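Local coordinates for protein glycoside hydrolase family 12 (Spirochaeta thermophila, PDB 5LU3) that probably binds crystalline polysaccharides such as cellulose, being the family 64 carbohydrate-binding module of a probable cellulase, at residues A[38-43]-A[50-55]; A[58-61]-A[67-70]. One frame throughout, in Å; residues are numbered along the deposited sequence.

Overall arrangement
From the N terminus, the strands 4-5, 10-13 and 16-22 come before either contact. The chain then follows strand 33-40, turns a corner at Asp41 into strand 42-45 and so passes from the four-stranded sheet to the five-stranded one. Interaction 1 closes the hairpin of strands 42-45 and 48-49, holding segment 50-55, which opens with a turn, against that corner. After strand 55-56, interaction 2 closes a loop, 58-61 onto strand 68-74. The two stand in series, neither nesting nor crossing, with centres about 14 Å apart, and they meet where Tyr50 OH packs on Val60 CG1 and Leu43 CD1 on Ile70 CG2. Together they tie connecting loops to the neighbouring strands 42-45 and 68-74.

Interaction 1: A[38-43]-A[50-55]; sequences WNLDLL and YTNRWV. With 2NV (3,6,9,12,15-pentaoxaoctadecan-17-amine), chain B.
The side-chain amide of Asn52 grips the backbone of Leu40 from both ends: Leu40 N gives a hydrogen to Asn52 OD1 at 2.9 Å, in the carbonyl plane and on a lone pair, while Asn52 ND2 returns one to Leu40 O at 3.0 Å, somewhat tilted from the amide plane. This pair illustrates how a beta-sandwich corner can be braced by side chains where regular strand pairing stops, because the chain turns at Asp41, which forms a classic beta bulge with Leu42 opposite Lys73. Two bonds fix the rotation of the amide. Thr51 continues the pattern, its OG1 accepting from Leu43 N at 2.9 Å in a nearly straight bond (167°) and also bonding to Asp49. With OG1 anti to the carbonyl carbon (chi1 -54°), Thr51 CG2 lies 3.7 Å from Leu40 O. The backbone pair Tyr50 N to Leu43 O completes the polar set at the first residue of the type II turn from Tyr50 to Arg53. Outward from these bonds, Leu43 CB packs against Thr51 CA, and its side chain reaches Val35, Val81 and Ile70, so Leu43 bridges residues of both sheets. Beyond the turn, Trp54 takes no part in the contact with 38-43; it stacks with Tyr34 and lays one indole face against the polyether 2NV, consistent with the flat aromatics by which type A modules meet polysaccharide surfaces. Cut back to an alanine, the position would lose that face, and the polyether would probably lose its platform and Tyr34 its stacking partner. The ether oxygen O10 of 2NV sits above the indole plane, offset toward the rim, 3.3 Å from Trp54 CD1.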
loop_
_atom_site.group_PDB
_atom_site.type_symbol
_atom_site.label_atom_id
_atom_site.label_comp_id
_atom_site.label_asym_id
_atom_site.label_seq_id
_atom_site.Cartn_x
_atom_site.Cartn_y
_atom_site.Cartn_z
ATOM N N TRP A 38 -1.147 -9.949 1.878
ATOM C CA TRP A 38 -0.818 -11.370 1.963
ATOM C C TRP A 38 -0.675 -11.973 0.577
ATOM O O TRP A 38 -1.275 -11.513 -0.397
ATOM C CB TRP A 38 -1.811 -12.155 2.803
ATOM C CG TRP A 38 -3.223 -11.952 2.492
ATOM C CD1 TRP A 38 -3.967 -12.612 1.573
ATOM C CD2 TRP A 38 -4.117 -11.067 3.170
ATOM N NE1 TRP A 38 -5.267 -12.195 1.618
ATOM C CE2 TRP A 38 -5.399 -11.252 2.601
ATOM C CE3 TRP A 38 -3.959 -10.121 4.191
ATOM C CZ2 TRP A 38 -6.512 -10.542 3.035
ATOM C CZ3 TRP A 38 -5.050 -9.415 4.605
ATOM C CH2 TRP A 38 -6.323 -9.634 4.031
ATOM N N ASN A 39 0.128 -13.034 0.528
ATOM C CA ASN A 39 0.384 -13.778 -0.671
ATOM C C ASN A 39 0.942 -12.974 -1.831
ATOM O O ASN A 39 0.708 -13.302 -3.006
ATOM C CB ASN A 39 -0.874 -14.568 -1.078
ATOM C CG ASN A 39 -1.263 -15.599 -0.030
ATOM O OD1 ASN A 39 -2.287 -15.472 0.630
ATOM N ND2 ASN A 39 -0.424 -16.587 0.158
ATOM N N LEU A 40 1.668 -11.907 -1.496
ATOM C CA LEU A 40 2.356 -11.094 -2.492
ATOM C C LEU A 40 3.792 -11.536 -2.678
ATOM O O LEU A 40 4.425 -12.094 -1.780
ATOM C CB LEU A 40 2.353 -9.609 -2.096
ATOM C CG LEU A 40 0.965 -8.995 -1.956
ATOM C CD1 LEU A 40 1.097 -7.491 -1.831
ATOM C CD2 LEU A 40 0.095 -9.319 -3.141
ATOM N N ASP A 41 4.287 -11.235 -3.868
ATOM C CA ASP A 41 5.704 -11.327 -4.200
ATOM C C ASP A 41 6.467 -10.078 -3.795
ATOM O O ASP A 41 7.618 -10.163 -3.449
ATOM C CB ASP A 41 5.901 -11.553 -5.694
ATOM C CG ASP A 41 5.125 -12.739 -6.229
ATOM O OD1 ASP A 41 5.046 -13.776 -5.529
ATOM O OD2 ASP A 41 4.588 -12.616 -7.356
ATOM N N LEU A 42 5.794 -8.942 -3.850
ATOM C CA LEU A 42 6.401 -7.643 -3.560
ATOM C C LEU A 42 5.324 -6.638 -3.197
ATOM O O LEU A 42 4.308 -6.541 -3.892
ATOM C CB LEU A 42 7.172 -7.122 -4.801
ATOM C CG LEU A 42 7.825 -5.742 -4.670
ATOM C CD1 LEU A 42 8.848 -5.788 -3.569
ATOM C CD2 LEU A 42 8.429 -5.334 -5.996
ATOM N N LEU A 43 5.561 -5.904 -2.100
ATOM C CA LEU A 43 4.847 -4.657 -1.848
ATOM C C LEU A 43 5.850 -3.653 -1.323
ATOM O O LEU A 43 6.323 -3.775 -0.208
ATOM C CB LEU A 43 3.697 -4.824 -0.878
ATOM C CG LEU A 43 2.803 -3.570 -0.895
ATOM C CD1 LEU A 43 1.944 -3.484 -2.127
ATOM C CD2 LEU A 43 2.040 -3.426 0.390
ATOM N N TYR A 50 7.385 -3.705 2.461
ATOM C CA TYR A 50 6.263 -4.085 3.323
ATOM C C TYR A 50 5.569 -5.327 2.820
ATOM O O TYR A 50 4.404 -5.550 3.096
ATOM C CB TYR A 50 5.279 -2.923 3.476
ATOM C CG TYR A 50 5.918 -1.623 3.944
ATOM C CD1 TYR A 50 6.395 -1.486 5.219
ATOM C CD2 TYR A 50 6.037 -0.539 3.077
ATOM C CE1 TYR A 50 7.028 -0.336 5.631
ATOM C CE2 TYR A 50 6.613 0.620 3.498
ATOM C CZ TYR A 50 7.096 0.731 4.778
ATOM O OH TYR A 50 7.703 1.902 5.179
ATOM N N THR A 51 6.316 -6.185 2.140
ATOM C CA THR A 51 5.680 -7.321 1.476
ATOM C C THR A 51 5.088 -8.265 2.527
ATOM O O THR A 51 5.824 -8.834 3.316
ATOM C CB THR A 51 6.702 -8.113 0.649
ATOM O OG1 THR A 51 7.355 -7.199 -0.246
ATOM C CG2 THR A 51 6.005 -9.208 -0.173
ATOM N N ASN A 52 3.762 -8.448 2.508
ATOM C CA ASN A 52 3.048 -9.341 3.401
ATOM C C ASN A 52 3.197 -8.978 4.882
ATOM O O ASN A 52 3.138 -9.865 5.750
ATOM C CB ASN A 52 3.457 -10.799 3.144
ATOM C CG ASN A 52 3.214 -11.234 1.718
ATOM O OD1 ASN A 52 2.235 -10.841 1.105
ATOM N ND2 ASN A 52 4.119 -12.025 1.175
ATOM N N ARG A 53 3.326 -7.679 5.162
ATOM C CA ARG A 53 3.499 -7.180 6.519
ATOM C C ARG A 53 2.506 -6.065 6.796
ATOM O O ARG A 53 2.211 -5.252 5.942
ATOM C CB ARG A 53 4.923 -6.664 6.727
ATOM C CG ARG A 53 5.966 -7.748 6.577
ATOM C CD ARG A 53 7.390 -7.224 6.712
ATOM N NE ARG A 53 8.332 -8.319 6.527
ATOM C CZ ARG A 53 8.891 -9.059 7.485
ATOM N NH1 ARG A 53 8.723 -8.798 8.773
ATOM N NH2 ARG A 53 9.709 -10.042 7.134
ATOM N N TRP A 54 2.032 -6.019 8.035
ATOM C CA TRP A 54 1.145 -4.979 8.494
ATOM C C TRP A 54 1.976 -3.771 8.922
ATOM O O TRP A 54 2.946 -3.903 9.694
ATOM C CB TRP A 54 0.342 -5.497 9.678
ATOM C CG TRP A 54 -0.782 -4.618 10.147
ATOM C CD1 TRP A 54 -2.102 -4.857 9.962
ATOM C CD2 TRP A 54 -0.710 -3.444 10.990
ATOM N NE1 TRP A 54 -2.861 -3.893 10.573
ATOM C CE2 TRP A 54 -2.033 -3.013 11.219
ATOM C CE3 TRP A 54 0.333 -2.719 11.568
ATOM C CZ2 TRP A 54 -2.341 -1.893 11.992
ATOM C CZ3 TRP A 54 0.009 -1.586 12.343
ATOM C CH2 TRP A 54 -1.317 -1.190 12.546
ATOM N N VAL A 55 1.593 -2.600 8.428
ATOM C CA VAL A 55 2.236 -1.353 8.821
ATOM C C VAL A 55 1.202 -0.237 8.887
ATOM O O VAL A 55 0.275 -0.196 8.094
ATOM C CB VAL A 55 3.370 -0.998 7.800
ATOM C CG1 VAL A 55 2.849 -0.774 6.392
ATOM C CG2 VAL A 55 4.189 0.197 8.219
HETATM N N1 2NV B . -7.650 -3.403 19.175
HETATM C C2 2NV B . -7.301 -4.596 18.426
HETATM C C3 2NV B . -6.692 -4.102 17.115
HETATM O O4 2NV B . -6.802 -5.029 16.080
HETATM C C5 2NV B . -5.954 -4.806 14.957
HETATM C C6 2NV B . -4.474 -4.961 15.347
HETATM O O7 2NV B . -3.682 -4.545 14.279
HETATM C C8 2NV B . -2.302 -4.570 14.527
HETATM C C9 2NV B . -1.851 -5.984 14.314
HETATM O O10 2NV B . -1.830 -6.290 12.974
HETATM C C11 2NV B . -0.856 -7.287 12.678
HETATM C C12 2NV B . -1.451 -8.592 13.147
HETATM O O13 2NV B . -0.614 -9.696 13.172
HETATM C C14 2NV B . -1.161 -10.834 13.835
HETATM C C15 2NV B . -1.099 -10.572 15.337
HETATM O O16 2NV B . -1.565 -11.631 16.145
HETATM C C17 2NV B . -1.510 -11.379 17.532
HETATM C C18 2NV B . -0.144 -11.788 18.101
HETATM C C2A 2NV B . -6.296 -5.367 19.297
#

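Interaction 2: A[58-61]-A[67-70]; sequences HQVP and YWYI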
loop_
_atom_site.group_PDB
_atom_site.type_symbol
_atom_site.label_atom_id
_atom_site.label_comp_id
_atom_site.label_asym_id
_atom_site.label_seq_id
_atom_site.Cartn_x
_atom_site.Cartn_y
_atom_site.Cartn_z
ATOM N N HIS A 58 1.129 5.933 8.965
ATOM C CA HIS A 58 2.008 6.956 9.516
ATOM C C HIS A 58 3.421 6.465 9.716
ATOM O O HIS A 58 4.320 7.280 9.946
ATOM C CB HIS A 58 1.441 7.516 10.838
ATOM C CG HIS A 58 1.574 6.601 11.991
ATOM N ND1 HIS A 58 0.547 5.814 12.463
ATOM C CD2 HIS A 58 2.639 6.331 12.772
ATOM C CE1 HIS A 58 0.978 5.094 13.484
ATOM N NE2 HIS A 58 2.260 5.359 13.662
ATOM N N GLN A 59 3.653 5.166 9.635
ATOM C CA GLN A 59 5.020 4.607 9.701
ATOM C C GLN A 59 5.764 4.643 8.357
ATOM O O GLN A 59 6.967 4.461 8.329
ATOM C CB GLN A 59 4.980 3.164 10.185
ATOM C CG GLN A 59 4.450 3.011 11.596
ATOM C CD GLN A 59 4.490 1.560 12.051
ATOM O OE1 GLN A 59 3.662 0.747 11.611
ATOM N NE2 GLN A 59 5.447 1.219 12.880
ATOM N N VAL A 60 5.026 4.882 7.271
ATOM C CA VAL A 60 5.572 4.832 5.920
ATOM C C VAL A 60 5.958 6.242 5.503
ATOM O O VAL A 60 5.075 7.109 5.326
ATOM C CB VAL A 60 4.568 4.238 4.913
ATOM C CG1 VAL A 60 5.235 4.099 3.563
ATOM C CG2 VAL A 60 4.030 2.894 5.395
ATOM N N PRO A 61 7.263 6.499 5.321
ATOM C CA PRO A 61 7.640 7.851 4.920
ATOM C C PRO A 61 7.104 8.220 3.555
ATOM O O PRO A 61 7.142 7.391 2.634
ATOM C CB PRO A 61 9.169 7.793 4.896
ATOM C CG PRO A 61 9.554 6.580 5.707
ATOM C CD PRO A 61 8.436 5.622 5.488
ATOM N N TYR A 67 3.828 12.284 -1.810
ATOM C CA TYR A 67 3.118 11.122 -2.292
ATOM C C TYR A 67 3.726 9.821 -1.800
ATOM O O TYR A 67 4.864 9.744 -1.365
ATOM C CB TYR A 67 3.080 11.114 -3.840
ATOM C CG TYR A 67 1.907 11.877 -4.403
ATOM C CD1 TYR A 67 1.863 13.260 -4.408
ATOM C CD2 TYR A 67 0.839 11.203 -4.950
ATOM C CE1 TYR A 67 0.751 13.930 -4.925
ATOM C CE2 TYR A 67 -0.254 11.836 -5.451
ATOM C CZ TYR A 67 -0.311 13.190 -5.438
ATOM O OH TYR A 67 -1.441 13.809 -5.942
ATOM N N TRP A 68 2.901 8.778 -1.904
ATOM C CA TRP A 68 3.319 7.408 -1.655
ATOM C C TRP A 68 3.226 6.641 -2.972
ATOM O O TRP A 68 2.146 6.551 -3.561
ATOM C CB TRP A 68 2.457 6.756 -0.542
ATOM C CG TRP A 68 2.739 7.344 0.809
ATOM C CD1 TRP A 68 3.597 6.863 1.733
ATOM C CD2 TRP A 68 2.183 8.529 1.360
ATOM N NE1 TRP A 68 3.610 7.658 2.846
ATOM C CE2 TRP A 68 2.754 8.708 2.633
ATOM C CE3 TRP A 68 1.257 9.457 0.906
ATOM C CZ2 TRP A 68 2.416 9.790 3.459
ATOM C CZ3 TRP A 68 0.928 10.528 1.729
ATOM C CH2 TRP A 68 1.507 10.677 2.983
ATOM N N TYR A 69 4.369 6.104 -3.404
ATOM C CA TYR A 69 4.519 5.368 -4.657
ATOM C C TYR A 69 4.637 3.887 -4.342
ATOM O O TYR A 69 5.577 3.462 -3.668
ATOM C CB TYR A 69 5.782 5.867 -5.383
ATOM C CG TYR A 69 5.631 7.293 -5.855
ATOM C CD1 TYR A 69 5.089 7.585 -7.106
ATOM C CD2 TYR A 69 6.020 8.360 -5.063
ATOM C CE1 TYR A 69 4.916 8.879 -7.523
ATOM C CE2 TYR A 69 5.817 9.685 -5.482
ATOM C CZ TYR A 69 5.289 9.935 -6.731
ATOM O OH TYR A 69 5.090 11.233 -7.197
ATOM N N ILE A 70 3.644 3.131 -4.805
ATOM C CA ILE A 70 3.444 1.732 -4.412
ATOM C C ILE A 70 3.674 0.821 -5.600
ATOM O O ILE A 70 3.087 1.028 -6.663
ATOM C CB ILE A 70 2.004 1.555 -3.909
ATOM C CG1 ILE A 70 1.685 2.531 -2.772
ATOM C CG2 ILE A 70 1.765 0.113 -3.488
ATOM C CD1 ILE A 70 0.320 3.121 -2.858
#
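Trp68 reaches from its strand to the loop at 58-61 with a single hydrogen bond, NE1 to Val60 O at 2.9 Å. The N-H points almost straight at the oxygen (175°), which lies in the plane of the indole; relative to the Val60 carbonyl, the donor stands well above the plane and not on a lone pair. A buried indole nitrogen is thereby satisfied by a main-chain oxygen of an irregular loop. Pro61 O is also near NE1, but it bonds to Asn46 ND2.

Apolar contact supports the same join. With CG1 anti to the backbone N (chi1 -175°), Val60 sets that methyl 3.7 Å from Trp68 CD1, the two side chains crossing at a slant. Both rest on Ile45 of strand 42-45, and the ring of Phe25 stacks on that of Trp68.

As a worked example, the contact has a buried aromatic from a strand serving both as an apolar partner and as a donor to the loop leading into that strand. In this beta-sandwich module it ties loop 58-61 to strand 68-74, with the Trp68 side chain about 6 Å from that of Asp24, a ligand of the bound calcium ion.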